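Uncharacterized protein (Wolinella succinogenes, PDB 3JYG) is of unknown function but belongs to the 6-pyruvoyl tetrahydropterin synthase family and carries a zinc ion bound by three histidines. Local coordinates at residues Y5-E10 and M59-A64; H49-E54 and G160-S165; L66-R71 and E150-R155. All blocks are in the same frame, centred on the assembly; numbering follows the deposited sequence.

Contact 1: residues Y5-E10 and M59-A64; sequences YQIAKE and MVTDFA
I7 sets CG1 between its own backbone N and carbonyl carbon (chi1 54°), which points CG1, and beyond it CD1, at the loop 59-64. F63 turns its ring to the side of its backbone N, anti to the carbonyl carbon (chi1 -75°), and the ring comes back to I7. The fold is probably the T-fold of this family, a sheet with helices packed on one face. Here the loop that leads from strand 40-52 into helix 67-77 lies against strand 3-17. The loop runs almost along the strand, 13° from its direction.

I7 and F63 slide past each other in opposite senses. F63 CE1 lies 3.7 Å from I7 CB, and its approach to the ring is oblique. The same CE1 is 3.5 Å from A8 O, so F63 also touches the strand backbone, again obliquely. I7 CD1 continues to T61 O at 3.5 Å. V60 packs on both branches of I7, its CB 4.0 Å from I7 CG2. V60 CG2 reaches back to Y5, 3.6 Å from CB, while the Y5 ring leads away.

D62 turns away from the strand. Its OD1 accepts from A64 N at 2.8 Å with the anti lone pair, an Asx turn that spans F63. D62 OD2 bonds Q22 of the second subunit. A strand of that subunit also pairs antiparallel with residues 5-9, so the sheet runs on across the interface. The polar link between the segments is one water: it accepts from K9 NZ at 3.2 Å and donates to F63 O.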
ATOM      1  N   TYR A   5      -1.064  10.689  13.476  1.00 18.82           N
ATOM      2  CA  TYR A   5       0.036   9.733  13.488  1.00 17.35           C
ATOM      3  C   TYR A   5      -0.593   8.351  13.411  1.00 17.28           C
ATOM      4  O   TYR A   5      -1.547   8.053  14.147  1.00 17.45           O
ATOM      5  CB  TYR A   5       0.840   9.866  14.775  1.00 16.74           C
ATOM      6  CG  TYR A   5       1.425  11.234  15.006  1.00 20.53           C
ATOM      7  CD1 TYR A   5       0.788  12.145  15.865  1.00 23.51           C
ATOM      8  CD2 TYR A   5       2.583  11.623  14.371  1.00 17.82           C
ATOM      9  CE1 TYR A   5       1.298  13.432  16.066  1.00 24.38           C
ATOM     10  CE2 TYR A   5       3.120  12.909  14.569  1.00 21.63           C
ATOM     11  CZ  TYR A   5       2.457  13.799  15.414  1.00 23.95           C
ATOM     12  OH  TYR A   5       2.978  15.040  15.650  1.00 27.50           O
ATOM     13  N   GLN A   6      -0.078   7.498  12.536  1.00 15.98           N
ATOM     14  CA  GLN A   6      -0.598   6.131  12.447  1.00 17.58           C
ATOM     15  C   GLN A   6       0.560   5.128  12.448  1.00 17.34           C
ATOM     16  O   GLN A   6       1.668   5.481  12.055  1.00 17.48           O
ATOM     17  CB  GLN A   6      -1.447   5.930  11.183  1.00 16.66           C
ATOM     18  CG  GLN A   6      -2.814   6.614  11.185  1.00 20.21           C
ATOM     19  CD  GLN A   6      -3.671   6.275   9.942  1.00 23.90           C
ATOM     20  OE1 GLN A   6      -3.201   5.618   9.022  1.00 20.49           O
ATOM     21  NE2 GLN A   6      -4.946   6.725   9.935  1.00 21.56           N
ATOM     22  N   ILE A   7       0.312   3.899  12.905  1.00 16.26           N
ATOM     23  CA  ILE A   7       1.263   2.813  12.664  1.00 16.80           C
ATOM     24  C   ILE A   7       0.480   1.692  12.011  1.00 17.71           C
ATOM     25  O   ILE A   7      -0.732   1.630  12.196  1.00 17.26           O
ATOM     26  CB  ILE A   7       2.023   2.332  13.933  1.00 17.45           C
ATOM     27  CG1 ILE A   7       1.060   1.948  15.070  1.00 17.25           C
ATOM     28  CG2 ILE A   7       3.024   3.412  14.368  1.00 17.53           C
ATOM     29  CD1 ILE A   7       1.539   0.748  15.944  1.00 15.96           C
ATOM     30  N   ALA A   8       1.143   0.840  11.228  1.00 17.39           N
ATOM     31  CA  ALA A   8       0.471  -0.286  10.627  1.00 15.99           C
ATOM     32  C   ALA A   8       1.361  -1.504  10.751  1.00 17.35           C
ATOM     33  O   ALA A   8       2.589  -1.411  10.526  1.00 16.33           O
ATOM     34  CB  ALA A   8       0.227  -0.030   9.187  1.00 17.33           C
ATOM     35  N   LYS A   9       0.748  -2.650  11.027  1.00 16.46           N
ATOM     36  CA  LYS A   9       1.534  -3.865  11.116  1.00 17.63           C
ATOM     37  C   LYS A   9       0.798  -5.008  10.456  1.00 16.86           C
ATOM     38  O   LYS A   9      -0.418  -5.115  10.607  1.00 15.77           O
ATOM     39  CB  LYS A   9       1.869  -4.187  12.573  1.00 17.80           C
ATOM     40  CG  LYS A   9       2.587  -5.528  12.729  1.00 22.57           C
ATOM     41  CD  LYS A   9       3.660  -5.572  13.823  1.00 26.44           C
ATOM     42  CE  LYS A   9       4.509  -6.833  13.607  1.00 29.95           C
ATOM     43  NZ  LYS A   9       5.260  -7.204  14.839  1.00 30.39           N
ATOM     44  N   GLU A  10       1.572  -5.841   9.752  1.00 16.62           N
ATOM     45  CA  GLU A  10       1.120  -7.006   8.959  1.00 16.98           C
ATOM     46  C   GLU A  10       1.229  -8.318   9.747  1.00 17.03           C
ATOM     47  O   GLU A  10       2.175  -8.516  10.550  1.00 16.40           O
ATOM     48  CB  GLU A  10       1.927  -7.132   7.644  1.00 15.84           C
ATOM     49  CG  GLU A  10       2.032  -5.796   6.856  1.00 20.74           C
ATOM     50  CD  GLU A  10       2.621  -5.930   5.439  1.00 24.87           C
ATOM     51  OE1 GLU A  10       3.237  -6.970   5.097  1.00 25.94           O
ATOM     52  OE2 GLU A  10       2.454  -4.979   4.652  1.00 31.48           O
HETATM   53  N   MSE A  59       6.114   7.559  19.958  1.00 17.32           N
HETATM   54  CA  MSE A  59       5.288   6.518  19.369  1.00 18.68           C
HETATM   55  C   MSE A  59       3.795   6.752  19.395  1.00 17.89           C
HETATM   56  O   MSE A  59       3.256   7.418  20.275  1.00 18.39           O
HETATM   57  CB  MSE A  59       5.580   5.188  20.059  1.00 19.29           C
HETATM   58  CG  MSE A  59       6.993   4.690  19.846  1.00 20.10           C
HETATM   59 SE   MSE A  59       7.126   3.012  20.878  1.00 24.12          SE
HETATM   60  CE  MSE A  59       9.066   2.899  20.764  1.00 23.60           C
ATOM     61  N   VAL A  60       3.122   6.183  18.415  1.00 17.25           N
ATOM     62  CA  VAL A  60       1.670   6.025  18.489  1.00 16.22           C
ATOM     63  C   VAL A  60       1.450   5.044  19.636  1.00 17.63           C
ATOM     64  O   VAL A  60       0.847   5.378  20.660  1.00 16.52           O
ATOM     65  CB  VAL A  60       1.110   5.440  17.176  1.00 14.20           C
ATOM     66  CG1 VAL A  60      -0.324   4.950  17.406  1.00 14.10           C
ATOM     67  CG2 VAL A  60       1.153   6.481  16.076  1.00 14.44           C
ATOM     68  N   THR A  61       1.965   3.828  19.432  1.00 19.04           N
ATOM     69  CA  THR A  61       2.109   2.817  20.480  1.00 21.42           C
ATOM     70  C   THR A  61       3.174   1.815  19.998  1.00 21.33           C
ATOM     71  O   THR A  61       3.429   1.708  18.772  1.00 21.92           O
ATOM     72  CB  THR A  61       0.725   2.168  20.856  1.00 21.09           C
ATOM     73  OG1 THR A  61       0.829   1.450  22.091  1.00 23.34           O
ATOM     74  CG2 THR A  61       0.195   1.206  19.744  1.00 21.10           C
ATOM     75  N   ASP A  62       3.824   1.098  20.908  1.00 21.60           N
ATOM     76  CA  ASP A  62       4.879   0.173  20.470  1.00 23.62           C
ATOM     77  C   ASP A  62       4.291  -0.907  19.544  1.00 24.60           C
ATOM     78  O   ASP A  62       3.276  -1.524  19.913  1.00 24.49           O
ATOM     79  CB  ASP A  62       5.594  -0.501  21.660  1.00 23.12           C
ATOM     80  CG  ASP A  62       6.945  -1.100  21.253  1.00 24.55           C
ATOM     81  OD1 ASP A  62       6.979  -2.151  20.592  1.00 26.37           O
ATOM     82  OD2 ASP A  62       7.991  -0.499  21.565  1.00 24.49           O
ATOM     83  N   PHE A  63       4.916  -1.123  18.371  1.00 25.19           N
ATOM     84  CA  PHE A  63       4.556  -2.245  17.465  1.00 27.09           C
ATOM     85  C   PHE A  63       4.332  -3.556  18.227  1.00 26.78           C
ATOM     86  O   PHE A  63       3.410  -4.275  17.892  1.00 27.82           O
ATOM     87  CB  PHE A  63       5.599  -2.488  16.336  1.00 27.63           C
ATOM     88  CG  PHE A  63       5.561  -1.467  15.229  1.00 28.57           C
ATOM     89  CD1 PHE A  63       4.464  -1.386  14.372  1.00 26.86           C
ATOM     90  CD2 PHE A  63       6.630  -0.577  15.050  1.00 30.37           C
ATOM     91  CE1 PHE A  63       4.416  -0.435  13.365  1.00 26.80           C
ATOM     92  CE2 PHE A  63       6.592   0.394  14.025  1.00 31.12           C
ATOM     93  CZ  PHE A  63       5.479   0.456  13.178  1.00 29.46           C
ATOM     94  N   ALA A  64       5.138  -3.836  19.262  1.00 26.44           N
ATOM     95  CA  ALA A  64       4.996  -5.084  20.040  1.00 25.82           C
ATOM     96  C   ALA A  64       3.707  -5.194  20.818  1.00 26.52           C
ATOM     97  O   ALA A  64       3.386  -6.269  21.355  1.00 25.80           O
ATOM     98  CB  ALA A  64       6.190  -5.311  20.981  1.00 25.55           C
TER
HETATM   99  O   HOH W   1       3.098  -7.300  17.226  1.00 25.56           O

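Contact 2: residues H49-E54 and G160-S165; sequences HLESRE and GVKVSS
H49 and S165 begin a series of backbone hydrogen bonds that joins strands 40-52 and 162-169. H49 N donates to S165 O at 2.9 Å, nearly straight on to the carbonyl. H49 O accepts from S164 N instead of from S165, so the register slips by one residue between H49 and L50. E51 and K162 are a hydrogen-bonded pair. K162 N gives E51 O the straighter bond, 164° at the hydrogen, in the carbonyl plane. E51 N to K162 O is more bent.

Two CA-H...O contacts add to these bonds. L50 CA lies 3.3 Å from K162 O, and V163 CA approaches H49 O.

The slip is a beta bulge in an antiparallel pair of neighbours in the mixed sheet of this probable T-fold. The short segments 49-52 and 162-165 run at 128° to each other, far from straight antiparallel.

Apolar packing lies on the face of L50 and V163, a non-hydrogen-bonded pair. L50 splits its methyls: CD2 meets V163 CG2 at 3.9 Å, and CD1 meets V161 CG2 at 4.1 Å. Helix 141-155 closes over V163 through L149 and L152.

Polar side chains lie on the opposite face. The H49 ring has S165 O at its edge, in plane, and S165 OG 3.5 Å from CD2. H49 NE2 bonds E167, and S165 OG is hydrogen-bonded to R177 NE. E51, with CG anti to its backbone N (chi1 175°), runs side by side with K162. The closest side-chain approach is E51 OE2 to K162 CD, 3.8 Å. Their charged ends part: E51 OE1 goes to Q6 NE2 and K162 NZ to N180 O.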
ATOM      1  N   HIS A  49      -4.259  -0.918  11.347  1.00 14.35           N
ATOM      2  CA  HIS A  49      -3.827   0.479  11.388  1.00 15.50           C
ATOM      3  C   HIS A  49      -4.304   1.115  12.681  1.00 14.98           C
ATOM      4  O   HIS A  49      -5.506   1.044  13.009  1.00 16.00           O
ATOM      5  CB  HIS A  49      -4.367   1.253  10.178  1.00 14.63           C
ATOM      6  CG  HIS A  49      -3.940   0.688   8.864  1.00 17.40           C
ATOM      7  ND1 HIS A  49      -2.907   1.223   8.135  1.00 15.41           N
ATOM      8  CD2 HIS A  49      -4.415  -0.358   8.144  1.00 13.15           C
ATOM      9  CE1 HIS A  49      -2.785   0.547   6.999  1.00 18.06           C
ATOM     10  NE2 HIS A  49      -3.678  -0.433   6.995  1.00 13.99           N
ATOM     11  N   LEU A  50      -3.354   1.659  13.448  1.00 14.13           N
ATOM     12  CA  LEU A  50      -3.655   2.201  14.762  1.00 13.79           C
ATOM     13  C   LEU A  50      -3.317   3.671  14.640  1.00 15.16           C
ATOM     14  O   LEU A  50      -2.416   4.007  13.866  1.00 14.81           O
ATOM     15  CB  LEU A  50      -2.790   1.551  15.851  1.00 13.43           C
ATOM     16  CG  LEU A  50      -2.978   0.046  16.132  1.00 13.66           C
ATOM     17  CD1 LEU A  50      -2.201  -0.369  17.393  1.00 11.31           C
ATOM     18  CD2 LEU A  50      -4.498  -0.305  16.266  1.00 11.72           C
ATOM     19  N   GLU A  51      -4.021   4.525  15.391  1.00 15.04           N
ATOM     20  CA  GLU A  51      -3.949   5.988  15.225  1.00 16.47           C
ATOM     21  C   GLU A  51      -4.000   6.775  16.543  1.00 17.51           C
ATOM     22  O   GLU A  51      -4.749   6.423  17.456  1.00 17.36           O
ATOM     23  CB  GLU A  51      -5.114   6.417  14.286  1.00 16.24           C
ATOM     24  CG  GLU A  51      -5.266   7.886  14.085  1.00 19.54           C
ATOM     25  CD  GLU A  51      -6.403   8.259  13.154  1.00 25.47           C
ATOM     26  OE1 GLU A  51      -6.274   8.051  11.938  1.00 25.50           O
ATOM     27  OE2 GLU A  51      -7.421   8.801  13.637  1.00 30.35           O
ATOM     28  N   SER A  52      -3.224   7.855  16.630  1.00 18.32           N
ATOM     29  CA  SER A  52      -3.314   8.801  17.746  1.00 19.61           C
ATOM     30  C   SER A  52      -3.109  10.215  17.210  1.00 20.46           C
ATOM     31  O   SER A  52      -2.592  10.418  16.085  1.00 19.15           O
ATOM     32  CB  SER A  52      -2.242   8.519  18.818  1.00 20.51           C
ATOM     33  OG  SER A  52      -0.964   8.387  18.189  1.00 23.78           O
ATOM     34  N   ARG A  53      -3.491  11.192  18.035  1.00 21.17           N
ATOM     35  CA  ARG A  53      -3.268  12.575  17.661  1.00 22.77           C
ATOM     36  C   ARG A  53      -2.003  13.103  18.271  1.00 21.66           C
ATOM     37  O   ARG A  53      -1.611  14.205  17.946  1.00 22.06           O
ATOM     38  CB  ARG A  53      -4.462  13.465  18.049  1.00 22.57           C
ATOM     39  CG  ARG A  53      -5.801  12.881  17.645  1.00 29.26           C
ATOM     40  CD  ARG A  53      -5.905  12.635  16.141  1.00 38.76           C
ATOM     41  NE  ARG A  53      -7.296  12.386  15.752  1.00 45.03           N
ATOM     42  CZ  ARG A  53      -8.156  13.334  15.373  1.00 47.60           C
ATOM     43  NH1 ARG A  53      -7.777  14.613  15.332  1.00 48.57           N
ATOM     44  NH2 ARG A  53      -9.403  12.999  15.049  1.00 48.45           N
ATOM     45  N   GLU A  54      -1.404  12.365  19.203  1.00 21.79           N
ATOM     46  CA  GLU A  54      -0.081  12.762  19.702  1.00 23.09           C
ATOM     47  C   GLU A  54       0.850  11.566  19.836  1.00 22.15           C
ATOM     48  O   GLU A  54       0.404  10.451  20.054  1.00 22.85           O
ATOM     49  CB  GLU A  54      -0.162  13.600  21.025  1.00 23.97           C
ATOM     50  CG  GLU A  54      -1.408  13.377  21.915  1.00 29.83           C
ATOM     51  CD  GLU A  54      -1.704  14.539  22.941  1.00 38.99           C
ATOM     52  OE1 GLU A  54      -1.016  15.610  22.968  1.00 39.66           O
ATOM     53  OE2 GLU A  54      -2.661  14.368  23.734  1.00 43.71           O
ATOM     54  N   GLY A 160      -4.656   3.596  24.684  1.00 28.02           N
ATOM     55  CA  GLY A 160      -4.863   5.029  24.420  1.00 27.59           C
ATOM     56  C   GLY A 160      -4.862   5.374  22.941  1.00 27.68           C
ATOM     57  O   GLY A 160      -4.723   6.553  22.565  1.00 27.93           O
ATOM     58  N   VAL A 161      -4.994   4.359  22.077  1.00 25.89           N
ATOM     59  CA  VAL A 161      -4.978   4.613  20.628  1.00 24.46           C
ATOM     60  C   VAL A 161      -6.289   4.111  20.001  1.00 24.03           C
ATOM     61  O   VAL A 161      -6.980   3.280  20.594  1.00 24.66           O
ATOM     62  CB  VAL A 161      -3.738   3.948  19.917  1.00 24.85           C
ATOM     63  CG1 VAL A 161      -2.430   4.397  20.550  1.00 23.93           C
ATOM     64  CG2 VAL A 161      -3.846   2.440  19.947  1.00 21.91           C
ATOM     65  N   LYS A 162      -6.639   4.623  18.828  1.00 22.65           N
ATOM     66  CA  LYS A 162      -7.800   4.149  18.049  1.00 21.26           C
ATOM     67  C   LYS A 162      -7.379   3.074  17.012  1.00 20.46           C
ATOM     68  O   LYS A 162      -6.281   3.129  16.502  1.00 20.38           O
ATOM     69  CB  LYS A 162      -8.386   5.361  17.316  1.00 21.53           C
ATOM     70  CG  LYS A 162      -9.469   5.053  16.260  1.00 24.58           C
ATOM     71  CD  LYS A 162      -9.671   6.309  15.368  1.00 28.35           C
ATOM     72  CE  LYS A 162     -10.542   6.028  14.129  1.00 33.55           C
ATOM     73  NZ  LYS A 162     -11.876   5.416  14.415  1.00 35.39           N
ATOM     74  N   VAL A 163      -8.236   2.101  16.698  1.00 18.97           N
ATOM     75  CA  VAL A 163      -8.034   1.287  15.474  1.00 18.76           C
ATOM     76  C   VAL A 163      -8.717   1.986  14.296  1.00 18.04           C
ATOM     77  O   VAL A 163      -9.923   2.027  14.261  1.00 18.28           O
ATOM     78  CB  VAL A 163      -8.691  -0.109  15.582  1.00 18.31           C
ATOM     79  CG1 VAL A 163      -8.267  -0.993  14.390  1.00 18.39           C
ATOM     80  CG2 VAL A 163      -8.317  -0.785  16.869  1.00 19.38           C
ATOM     81  N   SER A 164      -7.970   2.492  13.318  1.00 17.02           N
ATOM     82  CA  SER A 164      -8.586   3.282  12.265  1.00 17.96           C
ATOM     83  C   SER A 164      -9.127   2.423  11.132  1.00 17.42           C
ATOM     84  O   SER A 164     -10.193   2.740  10.527  1.00 18.60           O
ATOM     85  CB  SER A 164      -7.635   4.350  11.745  1.00 16.60           C
ATOM     86  OG  SER A 164      -6.532   3.712  11.204  1.00 20.99           O
ATOM     87  N   SER A 165      -8.419   1.344  10.830  1.00 16.83           N
ATOM     88  CA  SER A 165      -8.966   0.310   9.942  1.00 16.59           C
ATOM     89  C   SER A 165      -8.184  -1.001  10.005  1.00 15.37           C
ATOM     90  O   SER A 165      -7.097  -1.080  10.603  1.00 15.88           O
ATOM     91  CB  SER A 165      -8.998   0.805   8.493  1.00 15.88           C
ATOM     92  OG  SER A 165      -7.642   0.976   8.010  1.00 18.95           O
TER

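Contact 3: residues L66-R71 and E150-R155; sequences LNWFKR and ELLRSR
Two antiparallel-leaning helices lie on one face of the sheet, as in the T-fold, and this contact is where the start of helix 67-77 meets the 150-155 part of helix 141-155. By CA atoms, F69 and L152 are the nearest pair. The axes of the short segments stay 12.0 Å apart, 143° between their directions, so long side chains bridge the gap.

L152 does most of the touching, and its CD2 methyl sits among three side chains. It lies over one face of the F69 ring, offset toward the rim and 3.9 Å from the centroid, which is a CH-pi contact. The nearest ring atom is F69 CD1, 3.6 Å from CD2. L66 brings its own CD2 to that methyl at 3.9 Å, the two side chains crossing at about a right angle. W68 CZ2 comes equally near from a slanting direction.

W68 carries CG between its backbone N and carbonyl carbon (chi1 68°), and its six-membered ring reaches R155. There W68 CH2 rests 3.6 Å from R155 CB, with R155 CG beside it. The R155 chain is bent at chi2 and chi3. Its guanidinium lies 17° from the plane of the indole, but the aliphatic part makes the contact. The charge of R155 is paired with E108. On W68 itself, F69 CB sits over one ring face, which probably limits how the indole can tilt. W68 also meets F28 of the second subunit, with ring planes nearly perpendicular.

On the sheet side of the helices, F69 meets F11 of strand 3-17 edge-to-face. L66, F69 and L152 all reach V48 of strand 40-52, and L152 also packs on V163 and V166 of strand 162-169.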
ATOM      1  N   LEU A  66       0.964  -5.351  19.687  1.00 24.81           N
ATOM      2  CA  LEU A  66       0.042  -6.159  18.884  1.00 24.74           C
ATOM      3  C   LEU A  66       0.467  -7.646  18.916  1.00 24.81           C
ATOM      4  O   LEU A  66      -0.109  -8.502  18.204  1.00 23.97           O
ATOM      5  CB  LEU A  66      -0.069  -5.611  17.450  1.00 25.51           C
ATOM      6  CG  LEU A  66      -0.962  -4.350  17.267  1.00 25.71           C
ATOM      7  CD1 LEU A  66      -0.848  -3.733  15.866  1.00 25.16           C
ATOM      8  CD2 LEU A  66      -2.467  -4.633  17.643  1.00 24.16           C
ATOM      9  N   ASN A  67       1.453  -7.952  19.772  1.00 24.24           N
ATOM     10  CA  ASN A  67       1.911  -9.350  19.957  1.00 24.57           C
ATOM     11  C   ASN A  67       0.794 -10.324  20.359  1.00 23.90           C
ATOM     12  O   ASN A  67       0.739 -11.433  19.874  1.00 24.90           O
ATOM     13  CB  ASN A  67       3.109  -9.444  20.938  1.00 24.07           C
ATOM     14  CG  ASN A  67       4.423  -8.926  20.336  1.00 24.90           C
ATOM     15  OD1 ASN A  67       4.551  -8.692  19.114  1.00 21.25           O
ATOM     16  ND2 ASN A  67       5.410  -8.732  21.203  1.00 26.22           N
ATOM     17  N   TRP A  68      -0.087  -9.906  21.255  1.00 24.21           N
ATOM     18  CA  TRP A  68      -1.259 -10.716  21.625  1.00 24.11           C
ATOM     19  C   TRP A  68      -2.151 -11.024  20.414  1.00 23.85           C
ATOM     20  O   TRP A  68      -2.884 -12.034  20.398  1.00 23.52           O
ATOM     21  CB  TRP A  68      -2.115 -10.020  22.690  1.00 24.12           C
ATOM     22  CG  TRP A  68      -2.759  -8.797  22.133  1.00 25.43           C
ATOM     23  CD1 TRP A  68      -2.186  -7.565  22.022  1.00 25.29           C
ATOM     24  CD2 TRP A  68      -4.062  -8.689  21.536  1.00 25.40           C
ATOM     25  NE1 TRP A  68      -3.044  -6.696  21.404  1.00 26.69           N
ATOM     26  CE2 TRP A  68      -4.207  -7.352  21.101  1.00 25.44           C
ATOM     27  CE3 TRP A  68      -5.112  -9.587  21.319  1.00 23.28           C
ATOM     28  CZ2 TRP A  68      -5.374  -6.880  20.480  1.00 23.55           C
ATOM     29  CZ3 TRP A  68      -6.256  -9.126  20.687  1.00 22.26           C
ATOM     30  CH2 TRP A  68      -6.375  -7.773  20.276  1.00 22.17           C
ATOM     31  N   PHE A  69      -2.130 -10.125  19.438  1.00 21.98           N
ATOM     32  CA  PHE A  69      -2.978 -10.293  18.274  1.00 20.86           C
ATOM     33  C   PHE A  69      -2.276 -11.236  17.314  1.00 20.42           C
ATOM     34  O   PHE A  69      -2.929 -12.077  16.709  1.00 19.58           O
ATOM     35  CB  PHE A  69      -3.286  -8.950  17.619  1.00 19.79           C
ATOM     36  CG  PHE A  69      -4.126  -9.063  16.368  1.00 19.70           C
ATOM     37  CD1 PHE A  69      -5.491  -9.285  16.453  1.00 20.39           C
ATOM     38  CD2 PHE A  69      -3.556  -8.890  15.114  1.00 16.10           C
ATOM     39  CE1 PHE A  69      -6.263  -9.359  15.330  1.00 21.26           C
ATOM     40  CE2 PHE A  69      -4.323  -8.953  13.972  1.00 18.48           C
ATOM     41  CZ  PHE A  69      -5.685  -9.193  14.071  1.00 16.19           C
ATOM     42  N   LYS A  70      -0.940 -11.111  17.220  1.00 19.86           N
ATOM     43  CA  LYS A  70      -0.096 -12.068  16.521  1.00 21.09           C
ATOM     44  C   LYS A  70      -0.353 -13.492  17.023  1.00 21.02           C
ATOM     45  O   LYS A  70      -0.531 -14.408  16.236  1.00 20.15           O
ATOM     46  CB  LYS A  70       1.399 -11.737  16.704  1.00 21.86           C
ATOM     47  CG  LYS A  70       2.278 -12.475  15.719  1.00 26.90           C
ATOM     48  CD  LYS A  70       3.721 -11.914  15.619  1.00 33.32           C
ATOM     49  CE  LYS A  70       4.369 -12.406  14.316  1.00 36.94           C
ATOM     50  NZ  LYS A  70       4.494 -13.888  14.300  1.00 37.49           N
ATOM     51  N   ARG A  71      -0.382 -13.653  18.342  1.00 21.74           N
ATOM     52  CA  ARG A  71      -0.562 -14.955  18.962  1.00 22.42           C
ATOM     53  C   ARG A  71      -1.908 -15.543  18.562  1.00 21.26           C
ATOM     54  O   ARG A  71      -1.987 -16.703  18.195  1.00 20.75           O
ATOM     55  CB  ARG A  71      -0.447 -14.851  20.477  1.00 22.59           C
ATOM     56  CG  ARG A  71      -0.044 -16.190  21.148  1.00 28.52           C
ATOM     57  CD  ARG A  71       0.183 -16.008  22.660  1.00 34.21           C
ATOM     58  NE  ARG A  71      -0.964 -15.303  23.208  1.00 41.42           N
ATOM     59  CZ  ARG A  71      -1.094 -14.867  24.460  1.00 45.01           C
ATOM     60  NH1 ARG A  71      -0.139 -15.074  25.366  1.00 46.60           N
ATOM     61  NH2 ARG A  71      -2.201 -14.218  24.796  1.00 45.37           N
ATOM     62  N   GLU A 150     -13.584  -5.715  14.766  1.00 18.31           N
ATOM     63  CA  GLU A 150     -14.366  -5.754  16.019  1.00 19.81           C
ATOM     64  C   GLU A 150     -13.522  -6.242  17.172  1.00 19.83           C
ATOM     65  O   GLU A 150     -13.570  -5.692  18.285  1.00 20.05           O
ATOM     66  CB  GLU A 150     -15.565  -6.691  15.940  1.00 20.54           C
ATOM     67  CG  GLU A 150     -16.583  -6.321  14.956  1.00 27.18           C
ATOM     68  CD  GLU A 150     -17.948  -6.966  15.287  1.00 32.92           C
ATOM     69  OE1 GLU A 150     -17.987  -8.153  15.694  1.00 35.14           O
ATOM     70  OE2 GLU A 150     -18.973  -6.276  15.145  1.00 36.72           O
ATOM     71  N   LEU A 151     -12.755  -7.302  16.914  1.00 19.38           N
ATOM     72  CA  LEU A 151     -11.946  -7.901  17.931  1.00 19.66           C
ATOM     73  C   LEU A 151     -10.920  -6.863  18.493  1.00 19.24           C
ATOM     74  O   LEU A 151     -10.757  -6.701  19.711  1.00 18.60           O
ATOM     75  CB  LEU A 151     -11.267  -9.150  17.340  1.00 21.28           C
ATOM     76  CG  LEU A 151     -10.243  -9.891  18.199  1.00 24.58           C
ATOM     77  CD1 LEU A 151     -10.874 -10.172  19.570  1.00 27.92           C
ATOM     78  CD2 LEU A 151      -9.907 -11.193  17.502  1.00 24.04           C
ATOM     79  N   LEU A 152     -10.262  -6.142  17.587  1.00 19.01           N
ATOM     80  CA  LEU A 152      -9.244  -5.169  17.961  1.00 18.96           C
ATOM     81  C   LEU A 152      -9.891  -3.990  18.651  1.00 19.25           C
ATOM     82  O   LEU A 152      -9.401  -3.536  19.675  1.00 19.18           O
ATOM     83  CB  LEU A 152      -8.447  -4.702  16.732  1.00 18.72           C
ATOM     84  CG  LEU A 152      -7.518  -5.762  16.121  1.00 19.36           C
ATOM     85  CD1 LEU A 152      -7.306  -5.490  14.651  1.00 20.70           C
ATOM     86  CD2 LEU A 152      -6.168  -5.773  16.866  1.00 21.56           C
ATOM     87  N   ARG A 153     -10.994  -3.486  18.117  1.00 19.82           N
ATOM     88  CA  ARG A 153     -11.643  -2.347  18.810  1.00 22.40           C
ATOM     89  C   ARG A 153     -11.969  -2.645  20.261  1.00 23.75           C
ATOM     90  O   ARG A 153     -11.829  -1.764  21.110  1.00 24.91           O
ATOM     91  CB  ARG A 153     -12.891  -1.832  18.093  1.00 21.82           C
ATOM     92  CG  ARG A 153     -12.578  -1.071  16.805  1.00 20.79           C
ATOM     93  CD  ARG A 153     -13.851  -0.867  16.006  1.00 21.90           C
ATOM     94  NE  ARG A 153     -14.694   0.147  16.641  1.00 24.68           N
ATOM     95  CZ  ARG A 153     -15.940   0.473  16.273  1.00 27.63           C
ATOM     96  NH1 ARG A 153     -16.582  -0.149  15.254  1.00 22.76           N
ATOM     97  NH2 ARG A 153     -16.563   1.410  16.968  1.00 25.83           N
ATOM     98  N   SER A 154     -12.358  -3.885  20.559  1.00 25.19           N
ATOM     99  CA  SER A 154     -12.848  -4.211  21.907  1.00 26.76           C
ATOM    100  C   SER A 154     -11.732  -4.406  22.901  1.00 28.80           C
ATOM    101  O   SER A 154     -11.974  -4.361  24.115  1.00 29.86           O
ATOM    102  CB  SER A 154     -13.756  -5.448  21.876  1.00 26.59           C
ATOM    103  OG  SER A 154     -13.000  -6.614  21.642  1.00 26.49           O
ATOM    104  N   ARG A 155     -10.518  -4.616  22.393  1.00 29.70           N
ATOM    105  CA  ARG A 155      -9.315  -4.879  23.219  1.00 31.37           C
ATOM    106  C   ARG A 155      -8.303  -3.709  23.376  1.00 31.52           C
ATOM    107  O   ARG A 155      -7.627  -3.649  24.395  1.00 32.45           O
ATOM    108  CB  ARG A 155      -8.539  -6.101  22.673  1.00 32.04           C
ATOM    109  CG  ARG A 155      -9.334  -7.400  22.570  1.00 35.55           C
ATOM    110  CD  ARG A 155      -9.758  -7.920  23.936  1.00 40.84           C
ATOM    111  NE  ARG A 155      -9.545  -9.369  24.057  1.00 46.57           N
ATOM    112  CZ  ARG A 155     -10.339 -10.311  23.535  1.00 48.48           C
ATOM    113  NH1 ARG A 155     -11.419  -9.979  22.826  1.00 49.38           N
ATOM    114  NH2 ARG A 155     -10.048 -11.592  23.721  1.00 48.34           N
TER

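How the contacts relate
Contacts 1 and 2 are about 8 Å apart, centre to centre, and share the sheet. I7 N lies 2.9 Å from L50 O, a probable hydrogen bond between strands 3-17 and 40-52. Q6 NE2 and E51 OE1 join them again, 2.7 Å apart. Contact 3 lies about 13 Å from each by centres. It meets contact 2 where V163 CG2 packs on L152 CB at 3.9 Å, and contact 1 more loosely through K9 and L66. Along the chain it is nested inside the loop that contact 2 closes. The zinc ligands H17, H40 and H42 lie on strands 3-17 and 40-52 too, at the ends far along the chain from residues 5-10 and 49-54.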